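Local coordinates for protein putative 6-pyruvoyl tetrahydrobiopterin synthase (Caenorhabditis elegans, PDB 2G64) that probably converts 7,8-dihydroneopterin triphosphate into 6-pyruvoyl tetrahydropterin, a zinc-dependent step of tetrahydrobiopterin biosynthesis, as a hexamer built from two trimers, at residues 85-88 with 89-93; 114-118 with 119-123. The protein carries 1 engineered substitution. All coordinates share one frame; numbering follows the deposited sequence.

Contact 1 (85-88 with 89-93)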
ATOM      1  N   ARG A  85     -14.352  15.313 -13.212  1.00 17.98           N
ATOM      2  CA  ARG A  85     -15.384  16.323 -13.119  1.00 14.61           C
ATOM      3  C   ARG A  85     -15.272  17.132 -11.828  1.00 17.67           C
ATOM      4  O   ARG A  85     -14.515  16.793 -10.909  1.00 15.20           O
ATOM      5  CB  ARG A  85     -16.768  15.663 -13.189  1.00 18.79           C
ATOM      6  CG  ARG A  85     -16.958  14.794 -14.446  1.00 22.82           C
ATOM      7  CD  ARG A  85     -18.360  14.968 -14.994  1.00 44.59           C
ATOM      8  NE  ARG A  85     -18.723  13.918 -15.939  1.00 81.34           N
ATOM      9  CZ  ARG A  85     -18.700  14.061 -17.260  1.00 97.88           C
ATOM     10  NH1 ARG A  85     -18.324  15.213 -17.802  1.00 95.32           N
ATOM     11  NH2 ARG A  85     -19.054  13.050 -18.044  1.00 91.63           N
ATOM     12  N   ASN A  86     -16.049  18.204 -11.777  1.00 16.59           N
ATOM     13  CA  ASN A  86     -16.250  18.972 -10.564  1.00 14.72           C
ATOM     14  C   ASN A  86     -17.616  18.571  -9.965  1.00 17.27           C
ATOM     15  O   ASN A  86     -18.676  18.794 -10.586  1.00 15.76           O
ATOM     16  CB  ASN A  86     -16.233  20.460 -10.937  1.00 13.61           C
ATOM     17  CG  ASN A  86     -16.399  21.360  -9.739  1.00 16.71           C
ATOM     18  OD1 ASN A  86     -17.305  21.164  -8.935  1.00 17.38           O
ATOM     19  ND2 ASN A  86     -15.540  22.370  -9.625  1.00 17.81           N
ATOM     20  N   LEU A  87     -17.596  17.947  -8.785  1.00 14.92           N
ATOM     21  CA  LEU A  87     -18.818  17.341  -8.235  1.00 12.69           C
ATOM     22  C   LEU A  87     -19.960  18.358  -8.114  1.00 18.05           C
ATOM     23  O   LEU A  87     -21.082  18.096  -8.534  1.00 14.11           O
ATOM     24  CB  LEU A  87     -18.550  16.664  -6.894  1.00 11.75           C
ATOM     25  CG  LEU A  87     -17.491  15.548  -6.870  1.00 13.22           C
ATOM     26  CD1 LEU A  87     -17.469  14.900  -5.463  1.00 15.09           C
ATOM     27  CD2 LEU A  87     -17.826  14.515  -7.921  1.00 16.00           C
ATOM     28  N   ASP A  88     -19.655  19.521  -7.557  1.00 10.17           N
ATOM     29  CA  ASP A  88     -20.683  20.511  -7.235  1.00 13.29           C
ATOM     30  C   ASP A  88     -21.226  21.220  -8.464  1.00 15.45           C
ATOM     31  O   ASP A  88     -22.370  21.662  -8.457  1.00 16.66           O
ATOM     32  CB  ASP A  88     -20.122  21.529  -6.253  1.00 14.31           C
ATOM     33  CG  ASP A  88     -19.379  20.866  -5.126  1.00 15.49           C
ATOM     34  OD1 ASP A  88     -20.020  20.232  -4.264  1.00 13.16           O
ATOM     35  OD2 ASP A  88     -18.145  20.939  -5.134  1.00 15.92           O
ATOM     36  N   LYS A  89     -20.399  21.337  -9.502  1.00 17.02           N
ATOM     37  CA  LYS A  89     -20.762  22.088 -10.701  1.00 19.19           C
ATOM     38  C   LYS A  89     -21.216  21.234 -11.880  1.00 23.54           C
ATOM     39  O   LYS A  89     -21.992  21.684 -12.730  1.00 20.94           O
ATOM     40  CB  LYS A  89     -19.615  23.005 -11.132  1.00 21.52           C
ATOM     41  CG  LYS A  89     -19.293  24.060 -10.067  1.00 21.40           C
ATOM     42  CD  LYS A  89     -18.195  24.975 -10.519  1.00 27.09           C
ATOM     43  CE  LYS A  89     -17.773  25.897  -9.384  1.00 29.18           C
ATOM     44  NZ  LYS A  89     -16.780  26.899  -9.854  1.00 37.74           N
ATOM     45  N   ASP A  90     -20.720  20.010 -11.953  1.00 17.16           N
ATOM     46  CA  ASP A  90     -20.977  19.142 -13.121  1.00 20.46           C
ATOM     47  C   ASP A  90     -21.978  18.020 -12.858  1.00 20.12           C
ATOM     48  O   ASP A  90     -22.454  17.353 -13.798  1.00 22.99           O
ATOM     49  CB  ASP A  90     -19.675  18.486 -13.595  1.00 18.80           C
ATOM     50  CG  ASP A  90     -18.660  19.492 -14.081  1.00 25.57           C
ATOM     51  OD1 ASP A  90     -19.066  20.536 -14.637  1.00 21.16           O
ATOM     52  OD2 ASP A  90     -17.448  19.242 -13.883  1.00 18.53           O
ATOM     53  N   VAL A  91     -22.247  17.755 -11.589  1.00 17.56           N
ATOM     54  CA  VAL A  91     -23.102  16.650 -11.216  1.00 16.08           C
ATOM     55  C   VAL A  91     -24.364  17.197 -10.542  1.00 15.21           C
ATOM     56  O   VAL A  91     -24.308  17.829  -9.483  1.00 15.11           O
ATOM     57  CB  VAL A  91     -22.366  15.621 -10.291  1.00 20.56           C
ATOM     58  CG1 VAL A  91     -23.243  14.379 -10.038  1.00 18.35           C
ATOM     59  CG2 VAL A  91     -21.037  15.196 -10.932  1.00 18.87           C
ATOM     60  N   GLU A  92     -25.504  16.959 -11.185  1.00 18.64           N
ATOM     61  CA  GLU A  92     -26.723  17.620 -10.777  1.00 17.44           C
ATOM     62  C   GLU A  92     -27.020  17.363  -9.307  1.00 14.46           C
ATOM     63  O   GLU A  92     -27.420  18.283  -8.567  1.00 16.29           O
ATOM     64  CB  GLU A  92     -27.899  17.198 -11.653  1.00 18.22           C
ATOM     65  CG  GLU A  92     -29.122  18.047 -11.449  1.00 28.09           C
ATOM     66  CD  GLU A  92     -28.958  19.480 -11.978  1.00 43.55           C
ATOM     67  OE1 GLU A  92     -28.021  19.751 -12.774  1.00 35.87           O
ATOM     68  OE2 GLU A  92     -29.787  20.337 -11.601  1.00 41.16           O
ATOM     69  N   PHE A  93     -26.789  16.128  -8.884  1.00 16.32           N
ATOM     70  CA  PHE A  93     -27.088  15.709  -7.514  1.00 13.54           C
ATOM     71  C   PHE A  93     -26.477  16.647  -6.456  1.00 16.41           C
ATOM     72  O   PHE A  93     -27.095  16.955  -5.417  1.00 15.84           O
ATOM     73  CB  PHE A  93     -26.591  14.278  -7.280  1.00 12.43           C
ATOM     74  CG  PHE A  93     -26.800  13.801  -5.870  1.00 14.29           C
ATOM     75  CD1 PHE A  93     -28.032  13.313  -5.454  1.00 19.57           C
ATOM     76  CD2 PHE A  93     -25.755  13.855  -4.952  1.00 12.79           C
ATOM     77  CE1 PHE A  93     -28.215  12.872  -4.133  1.00 19.86           C
ATOM     78  CE2 PHE A  93     -25.921  13.438  -3.645  1.00 13.47           C
ATOM     79  CZ  PHE A  93     -27.160  12.934  -3.224  1.00 20.87           C
TER
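N86 and D90 hold each other by two bonds across the short helix 87-90. The backbone N of N86 gives a nearly straight bond (169°) to D90 OD2 at 2.7 Å, on the anti side, 29° out of the carboxylate plane. D90 N returns a bond to N86 O, also 2.7 Å. N86 is the N-cap. Its side chain, CG turned away from the backbone N (chi1 -179°), sets OD1 over the helix start, where K89 N meets it from above the carbonyl plane at 3.2 Å; the bond from D88 N is weak. V91 N closes the turn on L87 O.

The aliphatic K89 chain covers the N86 amide, CD 3.8 Å from ND2. Apolar contact is slight: L87 CD2 meets V91 CG2 at 4.5 Å.

The second subunit completes the polar network: its N42 and N40 bind the D90 carboxylate, and N42 O takes N86 ND2. Replacing N86 with an alanine is likely to leave the helix start without its side-chain cap and N42 O of the second subunit without this donor. D88 turns its carboxylate to R20 N and S99 OG. The chemistry ties a capped helix start to a subunit interface, and the amide donors around D90 would probably favour its charged form.

Contact 2 (114-118 with 119-123)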
ATOM      1  N   SER A 114     -29.151   1.916  -9.275  1.00 19.30           N
ATOM      2  CA  SER A 114     -30.006   2.325 -10.382  1.00 26.13           C
ATOM      3  C   SER A 114     -29.635   1.746 -11.753  1.00 31.36           C
ATOM      4  O   SER A 114     -30.472   1.703 -12.645  1.00 30.70           O
ATOM      5  CB  SER A 114     -30.090   3.859 -10.451  1.00 22.00           C
ATOM      6  OG  SER A 114     -29.100   4.397 -11.304  1.00 25.05           O
ATOM      7  N   VAL A 115     -28.394   1.303 -11.931  1.00 22.24           N
ATOM      8  CA  VAL A 115     -27.958   0.794 -13.231  0.50 20.07           C
ATOM      9  C   VAL A 115     -27.669  -0.702 -13.222  1.00 25.65           C
ATOM     10  O   VAL A 115     -27.384  -1.294 -14.262  1.00 22.20           O
ATOM     11  CB  VAL A 115     -26.756   1.581 -13.846  0.50 23.07           C
ATOM     12  CG1 VAL A 115     -27.115   3.050 -14.064  0.50 29.02           C
ATOM     13  CG2 VAL A 115     -25.471   1.428 -13.014  0.50  9.83           C
ATOM     14  N   MET A 116     -27.759  -1.326 -12.053  1.00 25.38           N
ATOM     15  CA  MET A 116     -27.336  -2.722 -11.935  1.00 27.40           C
ATOM     16  C   MET A 116     -28.314  -3.711 -12.543  1.00 25.80           C
ATOM     17  O   MET A 116     -29.516  -3.606 -12.324  1.00 29.67           O
ATOM     18  CB  MET A 116     -27.091  -3.097 -10.478  1.00 25.74           C
ATOM     19  CG  MET A 116     -25.727  -2.708  -9.982  1.00 22.60           C
ATOM     20  SD  MET A 116     -25.551  -3.132  -8.253  1.00 23.12           S
ATOM     21  CE  MET A 116     -25.055  -4.868  -8.398  1.00 20.94           C
ATOM     22  N   SER A 117     -27.770  -4.687 -13.266  1.00 31.50           N
ATOM     23  CA  SER A 117     -28.553  -5.835 -13.753  1.00 46.22           C
ATOM     24  C   SER A 117     -29.194  -6.657 -12.628  1.00 49.03           C
ATOM     25  O   SER A 117     -30.338  -7.096 -12.750  1.00 50.86           O
ATOM     26  CB  SER A 117     -27.741  -6.717 -14.733  1.00 37.65           C
ATOM     27  OG  SER A 117     -26.512  -7.204 -14.187  1.00 28.37           O
ATOM     28  N   ASN A 118     -28.471  -6.835 -11.526  1.00 37.78           N
ATOM     29  CA  ASN A 118     -29.022  -7.495 -10.333  1.00 40.83           C
ATOM     30  C   ASN A 118     -28.711  -6.717  -9.044  1.00 24.31           C
ATOM     31  O   ASN A 118     -27.738  -7.027  -8.336  1.00 32.04           O
ATOM     32  CB  ASN A 118     -28.513  -8.950 -10.243  1.00 39.42           C
ATOM     33  CG  ASN A 118     -28.971  -9.668  -8.971  1.00 65.30           C
ATOM     34  OD1 ASN A 118     -30.032  -9.370  -8.419  1.00 57.36           O
ATOM     35  ND2 ASN A 118     -28.168 -10.625  -8.511  1.00 58.40           N
ATOM     36  N   PRO A 119     -29.515  -5.693  -8.751  1.00 30.36           N
ATOM     37  CA  PRO A 119     -29.181  -4.776  -7.657  1.00 37.64           C
ATOM     38  C   PRO A 119     -29.377  -5.390  -6.273  1.00 35.90           C
ATOM     39  O   PRO A 119     -28.874  -4.850  -5.285  1.00 23.35           O
ATOM     40  CB  PRO A 119     -30.128  -3.593  -7.879  1.00 31.81           C
ATOM     41  CG  PRO A 119     -31.263  -4.154  -8.680  1.00 29.52           C
ATOM     42  CD  PRO A 119     -30.751  -5.313  -9.456  1.00 38.90           C
ATOM     43  N   SER A 120     -30.082  -6.517  -6.201  1.00 23.26           N
ATOM     44  CA  SER A 120     -30.333  -7.170  -4.910  1.00 25.83           C
ATOM     45  C   SER A 120     -29.044  -7.602  -4.176  1.00 23.97           C
ATOM     46  O   SER A 120     -29.009  -7.609  -2.950  1.00 24.59           O
ATOM     47  CB  SER A 120     -31.289  -8.366  -5.074  1.00 25.14           C
ATOM     48  OG  SER A 120     -30.626  -9.443  -5.722  1.00 40.95           O
ATOM     49  N   VAL A 121     -27.993  -7.940  -4.925  1.00 20.22           N
ATOM     50  CA  VAL A 121     -26.712  -8.302  -4.298  1.00 26.27           C
ATOM     51  C   VAL A 121     -25.819  -7.131  -3.853  1.00 18.58           C
ATOM     52  O   VAL A 121     -24.794  -7.367  -3.219  1.00 16.16           O
ATOM     53  CB  VAL A 121     -25.865  -9.300  -5.140  1.00 29.86           C
ATOM     54  CG1 VAL A 121     -26.577 -10.645  -5.271  1.00 30.44           C
ATOM     55  CG2 VAL A 121     -25.511  -8.714  -6.493  1.00 24.87           C
ATOM     56  N   LEU A 122     -26.197  -5.888  -4.163  1.00 17.51           N
ATOM     57  CA  LEU A 122     -25.367  -4.759  -3.723  1.00 19.73           C
ATOM     58  C   LEU A 122     -25.401  -4.683  -2.208  1.00 18.85           C
ATOM     59  O   LEU A 122     -26.477  -4.622  -1.593  1.00 18.68           O
ATOM     60  CB  LEU A 122     -25.825  -3.423  -4.345  1.00 14.18           C
ATOM     61  CG  LEU A 122     -25.069  -2.171  -3.866  1.00 16.47           C
ATOM     62  CD1 LEU A 122     -23.553  -2.282  -4.195  1.00 16.95           C
ATOM     63  CD2 LEU A 122     -25.698  -0.924  -4.481  1.00 25.80           C
ATOM     64  N   TYR A 123     -24.225  -4.680  -1.592  1.00 15.75           N
ATOM     65  CA  TYR A 123     -24.168  -4.803  -0.161  1.00 14.34           C
ATOM     66  C   TYR A 123     -23.552  -3.549   0.499  1.00 17.05           C
ATOM     67  O   TYR A 123     -24.064  -3.045   1.490  1.00 15.91           O
ATOM     68  CB  TYR A 123     -23.434  -6.097   0.213  1.00 13.60           C
ATOM     69  CG  TYR A 123     -23.203  -6.241   1.695  1.00 16.44           C
ATOM     70  CD1 TYR A 123     -24.251  -6.535   2.554  1.00 19.89           C
ATOM     71  CD2 TYR A 123     -21.938  -6.048   2.238  1.00 23.46           C
ATOM     72  CE1 TYR A 123     -24.037  -6.642   3.916  1.00 27.43           C
ATOM     73  CE2 TYR A 123     -21.720  -6.139   3.592  1.00 32.54           C
ATOM     74  CZ  TYR A 123     -22.770  -6.443   4.424  1.00 39.06           C
ATOM     75  OH  TYR A 123     -22.540  -6.538   5.775  1.00 41.40           O
TER
HETATM   76  O   HOH W   1     -32.343  -7.614  -8.145  1.00 40.74           O
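M116 and P119 pack against each other where the chain turns from helix 101-115 into strand 122-128. This is the tight side of the contact. M116 CB lies 4.0 Å from P119 CB. The sulfur reaches further, 3.9 Å from L122 CB, and the two side chains cross at about a right angle. The M116 chain runs straight to SD and then bends (chi3 85°), which brings CE to V121 CG2 at 4.3 Å. All these contacts are apolar, and M116 is buried.

The other side is polar and wetter. S120 OG donates to N118 OD1 at 2.8 Å, tilted 25° from the plane of the amide carbonyl. N118 CG stands anti to the backbone N (chi1 176°), and this carries the amide forward to the serine. A water also donates to OD1, at 2.9 Å, and accepts from S120 N, so it bridges the two residues beside the direct bond. OD1 is thus gripped twice. The ND2 end of the same amide rests against V121, 3.6 Å from CG1.

Within 119-123, L122 N bonds back to P119 O, three residues earlier, as in a 3-10 turn. S117 OG leaves the turn to bond E74 and Y66. M116 faces L54 of strand 44-57 and E74 of helix 68-80. L122 packs on F109 and L112 of helix 101-115 and on V52 and L54, so the turn joins both helices to the sheet.

How the contacts relate
Contact 1 and contact 2 lie in series along the chain; helix 101-115 leads from the region after contact 1 into contact 2. Their centres are 24 Å apart and their nearest atoms about 11 Å apart, so they do not touch. Both reach the same sheet: 85-88 through strand 85-86 beside strand 6-19, and 119-123 through strand 122-128 beside strand 44-57. Only contact 1 is near the active site. The D88 side chain comes within about 3 Å of that of the zinc ligand H19, and that of L87 lies about 8 Å from a zinc ion. H84, probably a charge relay residue, directly precedes R85. Contact 2 lies away from the annotated sites and touches no other subunit; contact 1 meets a second subunit.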